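Local coordinates for protein Phikz039 (Pseudomonas phage phikz, PDB 3ZBQ) that belongs to the tubulin/FtsZ family as the phage tubulin-like protein PhuZ and holds guanosine-5'-diphosphate in this model, at residues A188-L200 with G264-F278. Sequence-based numbering, arbitrary orientation.
Sequences ALVILFNQEHQSL and GYADPEKYDFDQMHF
In this tubulin-like fold, the C-terminal end of the long helix 175-192 packs across strand 275-281 of the mixed sheet, in its C-terminal domain part, and the loop that follows pairs with the end of edge strand 260-265. The helix segment 188-192 and strand 275-278 cross almost at right angles (94°), with F278 filling the junction. The CD2 methyl of L192 sits over one face of that ring, 3.6 Å from its centroid, a CH-pi contact. A chi1 of 179° swings L192 CG away from the backbone N, and the CD2 branch lands on the ring. A188 CB touches both F278 CE2 and M276 SD, each at 3.8 Å, while V226 and L224 of strand 222-227 pack around the same cluster.

Farther along, Q198 and Y265 form a single antiparallel hydrogen-bonded bridge: Y265 N donates to Q198 O at 2.9 Å, and Q198 N returns a bond to Y265 O at 3.1 Å. The hydroxyl of Y265 bonds to D252. Between bridge and helix, H197 turns its ring back so that NE2 donates to I191 O (2.7 Å), which N194 N reaches from the opposite face of the carbonyl plane. H197 ND1 meets a water that also accepts from D267 N. Y271 and I191 slide past each other in opposite directions, Y271 CE1 3.9 Å from I191 CD1. At the solvent edge K270, extended beyond CG, crosses E196 at about a right angle, its NZ making a long, weak salt bridge to E196 OE1 (3.3 Å), and N194 ND2 makes a weak, bent bond of 3.0 Å to Y271 OH.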
loop_
_atom_site.group_PDB
_atom_site.type_symbol
_atom_site.label_atom_id
_atom_site.label_comp_id
_atom_site.label_asym_id
_atom_site.label_seq_id
_atom_site.Cartn_x
_atom_site.Cartn_y
_atom_site.Cartn_z
ATOM N N ALA A 188 0.844 10.263 11.170
ATOM C CA ALA A 188 -0.449 10.945 11.238
ATOM C C ALA A 188 -1.566 9.933 11.451
ATOM O O ALA A 188 -2.478 10.152 12.254
ATOM C CB ALA A 188 -0.689 11.750 9.974
ATOM N N LEU A 189 -1.496 8.823 10.725
ATOM C CA LEU A 189 -2.505 7.776 10.826
ATOM C C LEU A 189 -2.564 7.168 12.226
ATOM O O LEU A 189 -3.653 6.984 12.788
ATOM C CB LEU A 189 -2.249 6.698 9.765
ATOM C CG LEU A 189 -2.633 7.086 8.329
ATOM C CD1 LEU A 189 -2.266 5.958 7.358
ATOM C CD2 LEU A 189 -4.125 7.433 8.223
ATOM N N VAL A 190 -1.397 6.867 12.792
ATOM C CA VAL A 190 -1.343 6.332 14.154
ATOM C C VAL A 190 -2.033 7.280 15.146
ATOM O O VAL A 190 -2.800 6.834 16.006
ATOM C CB VAL A 190 0.105 6.039 14.580
ATOM C CG1 VAL A 190 0.176 5.785 16.068
ATOM C CG2 VAL A 190 0.646 4.834 13.806
ATOM N N ILE A 191 -1.769 8.581 15.029
ATOM C CA ILE A 191 -2.471 9.581 15.854
ATOM C C ILE A 191 -3.986 9.547 15.614
ATOM O O ILE A 191 -4.787 9.516 16.574
ATOM C CB ILE A 191 -1.934 11.016 15.586
ATOM C CG1 ILE A 191 -0.479 11.153 16.050
ATOM C CG2 ILE A 191 -2.807 12.076 16.267
ATOM C CD1 ILE A 191 0.183 12.449 15.619
ATOM N N LEU A 192 -4.394 9.573 14.345
ATOM C CA LEU A 192 -5.823 9.543 14.010
ATOM C C LEU A 192 -6.537 8.377 14.677
ATOM O O LEU A 192 -7.650 8.528 15.190
ATOM C CB LEU A 192 -6.043 9.465 12.493
ATOM C CG LEU A 192 -7.518 9.396 12.057
ATOM C CD1 LEU A 192 -8.271 10.661 12.496
ATOM C CD2 LEU A 192 -7.655 9.179 10.541
ATOM N N PHE A 193 -5.870 7.229 14.706
ATOM C CA PHE A 193 -6.479 5.984 15.172
ATOM C C PHE A 193 -6.242 5.688 16.659
ATOM O O PHE A 193 -6.627 4.623 17.146
ATOM C CB PHE A 193 -5.915 4.807 14.356
ATOM C CG PHE A 193 -6.231 4.851 12.880
ATOM C CD1 PHE A 193 -7.378 5.467 12.403
ATOM C CD2 PHE A 193 -5.371 4.237 11.964
ATOM C CE1 PHE A 193 -7.668 5.490 11.039
ATOM C CE2 PHE A 193 -5.659 4.248 10.593
ATOM C CZ PHE A 193 -6.801 4.869 10.129
ATOM N N ASN A 194 -5.605 6.601 17.386
ATOM C CA ASN A 194 -5.141 6.250 18.733
ATOM C C ASN A 194 -6.242 6.225 19.821
ATOM O O ASN A 194 -5.982 5.875 20.981
ATOM C CB ASN A 194 -3.918 7.084 19.152
ATOM C CG ASN A 194 -4.261 8.531 19.530
ATOM O OD1 ASN A 194 -5.422 8.889 19.740
ATOM N ND2 ASN A 194 -3.232 9.365 19.635
ATOM N N GLN A 195 -7.457 6.596 19.420
ATOM C CA GLN A 195 -8.645 6.523 20.278
ATOM C C GLN A 195 -8.613 7.476 21.481
ATOM O O GLN A 195 -9.426 7.339 22.411
ATOM C CB GLN A 195 -8.907 5.074 20.715
ATOM C CG GLN A 195 -9.193 4.121 19.552
ATOM C CD GLN A 195 -9.392 2.687 19.999
ATOM O OE1 GLN A 195 -9.720 2.426 21.161
ATOM N NE2 GLN A 195 -9.186 1.743 19.079
ATOM N N GLU A 196 -7.712 8.462 21.444
ATOM C CA GLU A 196 -7.593 9.439 22.539
ATOM C C GLU A 196 -8.337 10.755 22.315
ATOM O O GLU A 196 -8.323 11.627 23.181
ATOM C CB GLU A 196 -6.123 9.775 22.802
ATOM C CG GLU A 196 -5.259 8.601 23.231
ATOM C CD GLU A 196 -3.774 8.941 23.221
ATOM O OE1 GLU A 196 -3.421 10.125 22.999
ATOM O OE2 GLU A 196 -2.961 8.019 23.422
ATOM N N HIS A 197 -8.972 10.917 21.164
ATOM C CA HIS A 197 -9.505 12.227 20.795
ATOM C C HIS A 197 -10.983 12.353 21.119
ATOM O O HIS A 197 -11.764 11.447 20.831
ATOM C CB HIS A 197 -9.256 12.508 19.316
ATOM C CG HIS A 197 -7.859 12.206 18.886
ATOM N ND1 HIS A 197 -6.766 12.857 19.417
ATOM C CD2 HIS A 197 -7.370 11.313 17.991
ATOM C CE1 HIS A 197 -5.663 12.382 18.861
ATOM N NE2 HIS A 197 -6.005 11.450 17.987
ATOM N N GLN A 198 -11.347 13.485 21.716
ATOM C CA GLN A 198 -12.729 13.765 22.086
ATOM C C GLN A 198 -13.617 13.755 20.863
ATOM O O GLN A 198 -13.256 14.331 19.828
ATOM C CB GLN A 198 -12.848 15.139 22.750
ATOM C CG GLN A 198 -11.966 15.320 23.963
ATOM C CD GLN A 198 -12.136 14.205 24.970
ATOM O OE1 GLN A 198 -13.169 14.101 25.637
ATOM N NE2 GLN A 198 -11.121 13.348 25.078
ATOM N N SER A 199 -14.775 13.110 20.996
ATOM C CA SER A 199 -15.805 13.081 19.956
ATOM C C SER A 199 -15.449 12.222 18.751
ATOM O O SER A 199 -16.183 12.212 17.767
ATOM C CB SER A 199 -16.188 14.493 19.495
ATOM O OG SER A 199 -16.769 15.235 20.557
ATOM N N LEU A 200 -14.336 11.505 18.819
ATOM C CA LEU A 200 -13.969 10.611 17.723
ATOM C C LEU A 200 -13.941 9.157 18.202
ATOM O O LEU A 200 -12.963 8.706 18.806
ATOM C CB LEU A 200 -12.623 11.021 17.125
ATOM C CG LEU A 200 -12.177 10.199 15.911
ATOM C CD1 LEU A 200 -13.198 10.346 14.797
ATOM C CD2 LEU A 200 -10.776 10.627 15.433
ATOM N N GLY A 264 -12.537 14.885 15.241
ATOM C CA GLY A 264 -12.075 14.610 16.593
ATOM C C GLY A 264 -11.342 15.810 17.154
ATOM O O GLY A 264 -10.774 16.596 16.389
ATOM N N TYR A 265 -11.344 15.959 18.476
ATOM C CA TYR A 265 -10.659 17.079 19.110
ATOM C C TYR A 265 -9.428 16.588 19.851
ATOM O O TYR A 265 -9.538 15.915 20.883
ATOM C CB TYR A 265 -11.618 17.840 20.032
ATOM C CG TYR A 265 -12.828 18.344 19.279
ATOM C CD1 TYR A 265 -12.679 18.988 18.057
ATOM C CD2 TYR A 265 -14.112 18.145 19.765
ATOM C CE1 TYR A 265 -13.768 19.438 17.345
ATOM C CE2 TYR A 265 -15.216 18.592 19.059
ATOM C CZ TYR A 265 -15.033 19.242 17.850
ATOM O OH TYR A 265 -16.113 19.697 17.134
ATOM N N ALA A 266 -8.257 16.900 19.293
ATOM C CA ALA A 266 -6.985 16.450 19.839
ATOM C C ALA A 266 -6.531 17.369 20.966
ATOM O O ALA A 266 -6.733 18.581 20.909
ATOM C CB ALA A 266 -5.928 16.399 18.745
ATOM N N ASP A 267 -5.913 16.776 21.981
ATOM C CA ASP A 267 -5.413 17.509 23.145
ATOM C C ASP A 267 -4.416 18.597 22.736
ATOM O O ASP A 267 -3.301 18.295 22.328
ATOM C CB ASP A 267 -4.761 16.511 24.104
ATOM C CG ASP A 267 -4.215 17.163 25.364
ATOM O OD1 ASP A 267 -4.558 18.325 25.639
ATOM O OD2 ASP A 267 -3.444 16.495 26.085
ATOM N N PRO A 268 -4.808 19.876 22.860
ATOM C CA PRO A 268 -3.932 20.963 22.398
ATOM C C PRO A 268 -2.697 21.111 23.276
ATOM O O PRO A 268 -1.717 21.750 22.886
ATOM C CB PRO A 268 -4.822 22.209 22.530
ATOM C CG PRO A 268 -5.766 21.870 23.631
ATOM C CD PRO A 268 -6.047 20.392 23.474
ATOM N N GLU A 269 -2.753 20.520 24.461
ATOM C CA GLU A 269 -1.626 20.529 25.381
ATOM C C GLU A 269 -0.568 19.539 24.908
ATOM O O GLU A 269 0.630 19.761 25.076
ATOM C CB GLU A 269 -2.128 20.124 26.759
ATOM C CG GLU A 269 -1.186 20.354 27.909
ATOM C CD GLU A 269 -1.872 20.094 29.243
ATOM O OE1 GLU A 269 -2.500 21.028 29.786
ATOM O OE2 GLU A 269 -1.806 18.946 29.729
ATOM N N LYS A 270 -1.020 18.433 24.329
ATOM C CA LYS A 270 -0.101 17.419 23.815
ATOM C C LYS A 270 0.338 17.706 22.387
ATOM O O LYS A 270 1.500 17.483 22.033
ATOM C CB LYS A 270 -0.727 16.022 23.897
ATOM C CG LYS A 270 0.172 14.889 23.377
ATOM C CD LYS A 270 -0.512 13.532 23.564
ATOM C CE LYS A 270 0.346 12.400 23.004
ATOM N NZ LYS A 270 -0.306 11.062 23.155
ATOM N N TYR A 271 -0.583 18.199 21.564
ATOM C CA TYR A 271 -0.331 18.257 20.124
ATOM C C TYR A 271 -0.035 19.655 19.573
ATOM O O TYR A 271 -0.772 20.606 19.825
ATOM C CB TYR A 271 -1.485 17.607 19.355
ATOM C CG TYR A 271 -1.580 16.112 19.553
ATOM C CD1 TYR A 271 -0.668 15.253 18.942
ATOM C CD2 TYR A 271 -2.576 15.558 20.346
ATOM C CE1 TYR A 271 -0.752 13.890 19.119
ATOM C CE2 TYR A 271 -2.667 14.190 20.529
ATOM C CZ TYR A 271 -1.750 13.366 19.906
ATOM O OH TYR A 271 -1.836 12.005 20.081
ATOM N N ASP A 272 1.050 19.762 18.810
ATOM C CA ASP A 272 1.485 21.033 18.233
ATOM C C ASP A 272 1.096 21.107 16.754
ATOM O O ASP A 272 1.895 21.502 15.901
ATOM C CB ASP A 272 3.010 21.182 18.392
ATOM C CG ASP A 272 3.545 22.495 17.827
ATOM O OD1 ASP A 272 2.961 23.563 18.117
ATOM O OD2 ASP A 272 4.538 22.442 17.068
ATOM N N PHE A 273 -0.118 20.676 16.435
ATOM C CA PHE A 273 -0.654 20.902 15.097
ATOM C C PHE A 273 -1.967 21.642 15.219
ATOM O O PHE A 273 -2.651 21.543 16.235
ATOM C CB PHE A 273 -0.803 19.602 14.282
ATOM C CG PHE A 273 -1.835 18.636 14.816
ATOM C CD1 PHE A 273 -3.170 18.737 14.440
ATOM C CD2 PHE A 273 -1.457 17.591 15.649
ATOM C CE1 PHE A 273 -4.115 17.837 14.918
ATOM C CE2 PHE A 273 -2.389 16.690 16.132
ATOM C CZ PHE A 273 -3.724 16.811 15.770
ATOM N N ASP A 274 -2.294 22.418 14.200
ATOM C CA ASP A 274 -3.560 23.117 14.163
ATOM C C ASP A 274 -4.648 22.125 13.749
ATOM O O ASP A 274 -5.605 21.878 14.486
ATOM C CB ASP A 274 -3.464 24.284 13.182
ATOM C CG ASP A 274 -4.799 24.936 12.915
ATOM O OD1 ASP A 274 -5.637 24.991 13.842
ATOM O OD2 ASP A 274 -5.005 25.398 11.772
ATOM N N GLN A 275 -4.486 21.536 12.571
ATOM C CA GLN A 275 -5.458 20.560 12.100
ATOM C C GLN A 275 -4.849 19.546 11.127
ATOM O O GLN A 275 -3.835 19.821 10.475
ATOM C CB GLN A 275 -6.654 21.280 11.470
ATOM C CG GLN A 275 -6.276 22.252 10.366
ATOM C CD GLN A 275 -7.405 23.192 10.028
ATOM O OE1 GLN A 275 -7.699 24.124 10.783
ATOM N NE2 GLN A 275 -8.056 22.952 8.897
ATOM N N MET A 276 -5.456 18.364 11.060
ATOM C CA MET A 276 -5.065 17.352 10.079
ATOM C C MET A 276 -6.325 16.786 9.452
ATOM O O MET A 276 -7.329 16.596 10.139
ATOM C CB MET A 276 -4.285 16.207 10.731
ATOM C CG MET A 276 -2.854 16.517 11.106
ATOM S SD MET A 276 -1.948 14.993 11.468
ATOM C CE MET A 276 -2.891 14.331 12.834
ATOM N N HIS A 277 -6.268 16.507 8.155
ATOM C CA HIS A 277 -7.422 15.977 7.448
ATOM C C HIS A 277 -7.056 14.722 6.693
ATOM O O HIS A 277 -5.998 14.634 6.070
ATOM C CB HIS A 277 -7.988 17.011 6.478
ATOM C CG HIS A 277 -8.288 18.324 7.123
ATOM N ND1 HIS A 277 -9.420 18.533 7.882
ATOM C CD2 HIS A 277 -7.583 19.480 7.165
ATOM C CE1 HIS A 277 -9.409 19.771 8.348
ATOM N NE2 HIS A 277 -8.309 20.366 7.922
ATOM N N PHE A 278 -7.946 13.743 6.751
ATOM C CA PHE A 278 -7.692 12.477 6.103
ATOM C C PHE A 278 -8.807 12.316 5.097
ATOM O O PHE A 278 -9.923 11.952 5.451
ATOM C CB PHE A 278 -7.664 11.372 7.156
ATOM C CG PHE A 278 -6.580 11.569 8.186
ATOM C CD1 PHE A 278 -6.769 12.437 9.261
ATOM C CD2 PHE A 278 -5.358 10.915 8.061
ATOM C CE1 PHE A 278 -5.759 12.638 10.211
ATOM C CE2 PHE A 278 -4.342 11.118 9.007
ATOM C CZ PHE A 278 -4.546 11.975 10.075
HETATM O O HOH W 1 -6.244 13.879 22.010
HETATM O O HOH W 2 -8.528 15.003 23.462
#